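Local coordinates for protein neutral ceramidase (PDB 2ZWS) that hydrolyses the N-acyl bond of ceramides to give sphingosine and a free fatty acid, using a bound zinc ion, and also catalyses the reverse synthesis, at residues A[217-222]-A[274-279]; A[252-257]-A[269-274]. All blocks are in the same frame, centred on the assembly; numbering follows the deposited sequence. Where two conformers were deposited one is given.

Contact 1 of 2, residues A[217-222]-A[274-279]; sequences PDNKGY and LRQFAK
The side-chain amide of Gln-276 bridges Asn-219 and Lys-220 across a helix-helix contact, in which the N-terminal part of helix 218-231 meets the middle of helix 265-286 in the N-terminal part of the ceramidase. The two short segments run roughly the same way, crossing at -42° with their axes 8.8 Å apart. NE2 of Gln-276 donates to OD1 of Asn-219 at 3.0 Å; the acceptor lies close to the plane of the donating amide, yet the donor stands well above the carbonyl plane of Asn-219, the two amides being turned 72° against each other. OE1 of the same glutamine takes NZ of Lys-220 at 2.7 Å, nearly along the C=O axis. Donating at NE2 and accepting at OE1 sets which way round the amide lies and should restrict its rotation. Gln-276 spans the gap with a chain that runs extended beyond CG, and Lys-220, stretched until a final bend at chi4 (-67°), crosses it at about a right angle. Farther along helix 218-231, edge atom CE1 of Tyr-222 meets methyl CD2 of Leu-274 at 3.6 Å, the methyl lying near the ring plane.

In the second shell, Lys-220 NZ also donates to the carbonyl of Phe-201, Asn-219 ND2 to OG of Ser-207, and Gln-276 NE2 to its own helix at Ile-272 O. Asn-219 comes within about 6 Å of the zinc ligand His-204, side chain to side chain, so the polar bridge lies near, but not in, the zinc site. The backbone N of Asn-219 donates to OD1 of Asp-218 at 2.7 Å.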
loop_
_atom_site.group_PDB
_atom_site.type_symbol
_atom_site.label_atom_id
_atom_site.label_comp_id
_atom_site.label_asym_id
_atom_site.label_seq_id
_atom_site.Cartn_x
_atom_site.Cartn_y
_atom_site.Cartn_z
ATOM N N PRO A 217 4.275 -3.183 -6.731
ATOM C CA PRO A 217 3.462 -2.116 -6.161
ATOM C C PRO A 217 2.297 -1.706 -7.084
ATOM O O PRO A 217 1.589 -0.730 -6.777
ATOM C CB PRO A 217 4.471 -0.979 -6.019
ATOM C CG PRO A 217 5.365 -1.143 -7.248
ATOM C CD PRO A 217 5.477 -2.652 -7.402
ATOM N N ASP A 218 2.108 -2.449 -8.180
ATOM C CA ASP A 218 0.889 -2.355 -9.007
ATOM C C ASP A 218 0.720 -0.987 -9.637
ATOM O O ASP A 218 1.710 -0.291 -9.838
ATOM C CB ASP A 218 -0.331 -2.803 -8.191
ATOM C CG ASP A 218 -1.464 -3.351 -9.057
ATOM O OD1 ASP A 218 -2.267 -2.548 -9.602
ATOM O OD2 ASP A 218 -1.562 -4.595 -9.182
ATOM N N ASN A 219 -0.509 -0.590 -9.990
ATOM C CA ASN A 219 -0.622 0.577 -10.843
ATOM C C ASN A 219 -0.193 1.882 -10.159
ATOM O O ASN A 219 0.442 2.747 -10.783
ATOM C CB ASN A 219 -1.996 0.668 -11.529
ATOM C CG ASN A 219 -3.169 0.729 -10.562
ATOM O OD1 ASN A 219 -3.226 1.603 -9.697
ATOM N ND2 ASN A 219 -4.169 -0.153 -10.769
ATOM N N LYS A 220 -0.515 2.044 -8.874
ATOM C CA LYS A 220 -0.067 3.257 -8.162
ATOM C C LYS A 220 1.430 3.276 -7.992
ATOM O O LYS A 220 2.068 4.315 -8.119
ATOM C CB LYS A 220 -0.793 3.385 -6.817
ATOM C CG LYS A 220 -2.304 3.786 -7.030
ATOM C CD LYS A 220 -2.949 4.161 -5.708
ATOM C CE LYS A 220 -4.385 4.714 -5.936
ATOM N NZ LYS A 220 -4.350 6.023 -6.669
ATOM N N GLY A 221 2.007 2.100 -7.791
ATOM C CA GLY A 221 3.459 1.991 -7.705
ATOM C C GLY A 221 4.128 2.333 -9.027
ATOM O O GLY A 221 5.239 2.915 -9.019
ATOM N N TYR A 222 3.518 1.953 -10.152
ATOM C CA TYR A 222 4.080 2.334 -11.448
ATOM C C TYR A 222 4.000 3.855 -11.639
ATOM O O TYR A 222 4.944 4.484 -12.108
ATOM C CB TYR A 222 3.384 1.652 -12.639
ATOM C CG TYR A 222 4.102 2.092 -13.897
ATOM C CD1 TYR A 222 3.582 3.112 -14.694
ATOM C CD2 TYR A 222 5.354 1.557 -14.234
ATOM C CE1 TYR A 222 4.259 3.569 -15.812
ATOM C CE2 TYR A 222 6.055 2.002 -15.358
ATOM C CZ TYR A 222 5.498 3.017 -16.137
ATOM O OH TYR A 222 6.155 3.476 -17.243
ATOM N N LEU A 274 -0.028 4.991 -15.793
ATOM C CA LEU A 274 0.220 6.177 -16.626
ATOM C C LEU A 274 -0.971 7.123 -16.651
ATOM O O LEU A 274 -0.781 8.342 -16.673
ATOM C CB LEU A 274 0.594 5.795 -18.052
ATOM C CG LEU A 274 2.015 5.257 -18.198
ATOM C CD1 LEU A 274 2.216 4.736 -19.612
ATOM C CD2 LEU A 274 3.066 6.305 -17.861
ATOM N N ARG A 275 -2.189 6.581 -16.652
ATOM C CA ARG A 275 -3.380 7.446 -16.650
ATOM C C ARG A 275 -3.438 8.302 -15.387
ATOM O O ARG A 275 -3.696 9.511 -15.449
ATOM C CB ARG A 275 -4.659 6.623 -16.819
ATOM C CG ARG A 275 -4.773 6.038 -18.217
ATOM C CD ARG A 275 -5.983 5.166 -18.369
ATOM N NE ARG A 275 -5.905 4.456 -19.646
ATOM C CZ ARG A 275 -6.824 3.629 -20.133
ATOM N NH1 ARG A 275 -7.949 3.378 -19.465
ATOM N NH2 ARG A 275 -6.601 3.033 -21.306
ATOM N N GLN A 276 -3.073 7.694 -14.261
ATOM C CA GLN A 276 -3.034 8.428 -12.976
ATOM C C GLN A 276 -1.904 9.431 -12.971
ATOM O O GLN A 276 -2.088 10.578 -12.565
ATOM C CB GLN A 276 -2.879 7.474 -11.791
ATOM C CG GLN A 276 -4.109 6.591 -11.620
ATOM C CD GLN A 276 -3.899 5.561 -10.562
ATOM O OE1 GLN A 276 -4.051 5.853 -9.389
ATOM N NE2 GLN A 276 -3.518 4.353 -10.959
ATOM N N PHE A 277 -0.728 8.988 -13.410
ATOM C CA PHE A 277 0.420 9.868 -13.481
ATOM C C PHE A 277 0.098 11.114 -14.309
ATOM O O PHE A 277 0.427 12.236 -13.903
ATOM C CB PHE A 277 1.639 9.185 -14.116
ATOM C CG PHE A 277 2.670 10.179 -14.545
ATOM C CD1 PHE A 277 3.485 10.787 -13.605
ATOM C CD2 PHE A 277 2.732 10.602 -15.860
ATOM C CE1 PHE A 277 4.404 11.803 -13.980
ATOM C CE2 PHE A 277 3.635 11.590 -16.249
ATOM C CZ PHE A 277 4.464 12.207 -15.310
ATOM N N ALA A 278 -0.515 10.920 -15.484
ATOM C CA ALA A 278 -0.675 12.037 -16.419
ATOM C C ALA A 278 -1.542 13.124 -15.784
ATOM O O ALA A 278 -1.245 14.313 -15.880
ATOM C CB ALA A 278 -1.220 11.578 -17.744
ATOM N N LYS A 279 -2.580 12.695 -15.080
ATOM C CA LYS A 279 -3.459 13.648 -14.414
ATOM C C LYS A 279 -2.760 14.352 -13.258
ATOM O O LYS A 279 -2.929 15.576 -13.079
ATOM C CB LYS A 279 -4.780 12.991 -13.971
ATOM C CG LYS A 279 -5.863 14.003 -13.497
ATOM C CD LYS A 279 -6.310 14.868 -14.680
ATOM C CE LYS A 279 -7.354 15.903 -14.338
ATOM N NZ LYS A 279 -7.834 16.397 -15.668
#

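Contact 2 of 2, residues A[252-257]-A[269-274]; sequences NLNLKP and TREIGL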
loop_
_atom_site.group_PDB
_atom_site.type_symbol
_atom_site.label_atom_id
_atom_site.label_comp_id
_atom_site.label_asym_id
_atom_site.label_seq_id
_atom_site.Cartn_x
_atom_site.Cartn_y
_atom_site.Cartn_z
ATOM N N ASN A 252 -10.170 0.581 -14.741
ATOM C CA ASN A 252 -10.935 0.458 -15.969
ATOM C C ASN A 252 -10.297 -0.602 -16.868
ATOM O O ASN A 252 -9.089 -0.863 -16.765
ATOM C CB ASN A 252 -10.923 1.796 -16.685
ATOM C CG ASN A 252 -11.902 1.859 -17.859
ATOM O OD1 ASN A 252 -12.844 1.042 -17.982
ATOM N ND2 ASN A 252 -11.650 2.797 -18.757
ATOM N N LEU A 253 -11.102 -1.220 -17.743
ATOM C CA LEU A 253 -10.562 -2.061 -18.809
ATOM C C LEU A 253 -9.547 -1.315 -19.656
ATOM O O LEU A 253 -9.696 -0.112 -19.909
ATOM C CB LEU A 253 -11.690 -2.591 -19.700
ATOM C CG LEU A 253 -12.690 -3.524 -19.050
ATOM C CD1 LEU A 253 -13.757 -3.847 -20.096
ATOM C CD2 LEU A 253 -12.042 -4.786 -18.477
ATOM N N ASN A 254 -8.504 -2.023 -20.086
ATOM C CA ASN A 254 -7.497 -1.415 -20.950
ATOM C C ASN A 254 -7.781 -1.738 -22.408
ATOM O O ASN A 254 -7.446 -2.824 -22.904
ATOM C CB ASN A 254 -6.098 -1.891 -20.579
ATOM C CG ASN A 254 -5.041 -1.366 -21.515
ATOM O OD1 ASN A 254 -5.282 -0.454 -22.323
ATOM N ND2 ASN A 254 -3.840 -1.925 -21.400
ATOM N N LEU A 255 -8.447 -0.805 -23.081
ATOM C CA LEU A 255 -8.832 -0.998 -24.479
ATOM C C LEU A 255 -7.995 -0.135 -25.418
ATOM O O LEU A 255 -8.412 0.165 -26.530
ATOM C CB LEU A 255 -10.334 -0.748 -24.661
ATOM C CG LEU A 255 -11.226 -1.662 -23.801
ATOM C CD1 LEU A 255 -12.712 -1.317 -24.026
ATOM C CD2 LEU A 255 -10.979 -3.156 -24.056
ATOM N N LYS A 256 -6.781 0.217 -24.991
ATOM C CA LYS A 256 -5.842 0.919 -25.846
ATOM C C LYS A 256 -5.550 0.098 -27.113
ATOM O O LYS A 256 -5.588 -1.133 -27.063
ATOM C CB LYS A 256 -4.531 1.134 -25.086
ATOM C CG LYS A 256 -4.584 2.273 -24.085
ATOM C CD LYS A 256 -4.583 3.640 -24.789
ATOM C CE LYS A 256 -3.190 4.046 -25.252
ATOM N NZ LYS A 256 -3.219 5.392 -25.866
ATOM N N PRO A 257 -5.282 0.775 -28.247
ATOM C CA PRO A 257 -5.076 0.084 -29.525
ATOM C C PRO A 257 -4.116 -1.097 -29.432
ATOM O O PRO A 257 -3.064 -1.016 -28.761
ATOM C CB PRO A 257 -4.503 1.184 -30.428
ATOM C CG PRO A 257 -5.094 2.444 -29.886
ATOM C CD PRO A 257 -5.140 2.239 -28.393
ATOM N N THR A 269 -1.081 -2.712 -15.857
ATOM C CA THR A 269 -0.503 -2.012 -14.703
ATOM C C THR A 269 0.144 -0.697 -15.139
ATOM O O THR A 269 -0.078 0.363 -14.527
ATOM C CB THR A 269 0.543 -2.919 -13.990
ATOM O OG1 THR A 269 -0.109 -4.079 -13.466
ATOM C CG2 THR A 269 1.209 -2.181 -12.850
ATOM N N ARG A 270 0.928 -0.784 -16.207
ATOM C CA ARG A 270 1.609 0.387 -16.762
ATOM C C ARG A 270 0.601 1.426 -17.281
ATOM O O ARG A 270 0.738 2.607 -17.020
ATOM C CB ARG A 270 2.566 -0.051 -17.882
ATOM C CG ARG A 270 3.513 1.046 -18.362
ATOM C CD ARG A 270 4.551 0.500 -19.342
ATOM N NE ARG A 270 5.384 1.570 -19.889
ATOM C CZ ARG A 270 6.549 1.387 -20.514
ATOM N NH1 ARG A 270 7.219 2.435 -20.963
ATOM N NH2 ARG A 270 7.052 0.169 -20.686
ATOM N N GLU A 271 -0.411 0.965 -18.007
ATOM C CA GLU A 271 -1.394 1.867 -18.594
ATOM C C GLU A 271 -2.219 2.601 -17.544
ATOM O O GLU A 271 -2.382 3.811 -17.638
ATOM C CB GLU A 271 -2.307 1.106 -19.546
ATOM C CG GLU A 271 -3.414 1.954 -20.199
ATOM C CD GLU A 271 -2.908 3.114 -21.055
ATOM O OE1 GLU A 271 -1.729 3.139 -21.478
ATOM O OE2 GLU A 271 -3.728 4.022 -21.331
ATOM N N ILE A 272 -2.745 1.874 -16.566
ATOM C CA ILE A 272 -3.562 2.503 -15.504
ATOM C C ILE A 272 -2.677 3.398 -14.640
ATOM O O ILE A 272 -3.085 4.487 -14.216
ATOM C CB ILE A 272 -4.362 1.436 -14.679
ATOM C CG1 ILE A 272 -5.296 0.637 -15.600
ATOM C CG2 ILE A 272 -5.144 2.059 -13.476
ATOM C CD1 ILE A 272 -6.314 1.525 -16.410
ATOM N N GLY A 273 -1.440 2.967 -14.383
ATOM C CA GLY A 273 -0.486 3.856 -13.723
ATOM C C GLY A 273 -0.231 5.127 -14.495
ATOM O O GLY A 273 -0.221 6.224 -13.924
ATOM N N LEU A 274 -0.028 4.991 -15.793
ATOM C CA LEU A 274 0.220 6.177 -16.626
ATOM C C LEU A 274 -0.971 7.123 -16.651
ATOM O O LEU A 274 -0.781 8.342 -16.673
ATOM C CB LEU A 274 0.594 5.795 -18.052
ATOM C CG LEU A 274 2.015 5.257 -18.198
ATOM C CD1 LEU A 274 2.216 4.736 -19.612
ATOM C CD2 LEU A 274 3.066 6.305 -17.861
#
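Glu-271, on helix 265-286, is met by Asn-254 and Lys-256 from the irregular segment 252-257, while Ile-272 beside it reaches the backbone at Asn-252. The contact is made by van der Waals packing, with no hydrogen bond between the two segments. The amide of Asn-254 lies against the aliphatic part of the glutamate, its OD1 3.7 Å from CG of Glu-271 and its ND2 3.9 Å from CB; the amide and carboxylate planes are nearly parallel, 14° apart. Lys-256 offers its methylenes to the acid, CG standing 3.4 Å from OE2 of Glu-271. At the Asn-252 end of the segment, the terminal methyl CD1 of Ile-272 sits 3.7 Å from the carbonyl O of Asn-252.

Among the polar and charged interactions, OD1 of Asn-254 accepts the backbone N of Lys-256 at 3.1 Å, an Asx turn that bends the segment and holds the amide beside the helix. Lys-256 is folded at chi2 and chi3 (-73° and -79°), and its NZ remains 4.8 Å from OE2 of Glu-271, too far for a salt bridge, and any attraction between the opposite charges is probably modest. The acid's close partner is Arg-275, one turn on, whose NE forms a salt bridge with OE2. Asn-252 ND2 donates to the carbonyl of Asn-155.

Segment 252-257 leaves strand 249-251, which carries Ser-250, the nucleophile by similarity, and passes along one flank of helix 265-286; Ile-272 also touches Asn-219, so helix 265-286 lies between this segment and helix 218-231.

How the contacts relate
Contacts 1 and 2 have centres about 10 Å apart and share helix 265-286; Leu-274 ends one segment and begins the other, but it makes cross-segment contact only in contact 1. Along the chain the order is 217-222, 252-257, 269-274 and 274-279, so the shorter loop of contact 2 falls within the longer one of contact 1. The two contacts also touch directly: CB of Asn-219 packs on the carbonyl O of Thr-269, and the guanidinium of Arg-275 on Lys-256. Helix 265-286 thus joins helix 218-231 to the segment following strand 249-251, all within the N-terminal ceramidase region, linking parts of the chain that lie near the zinc ligand His-204 and the probable nucleophile Ser-250.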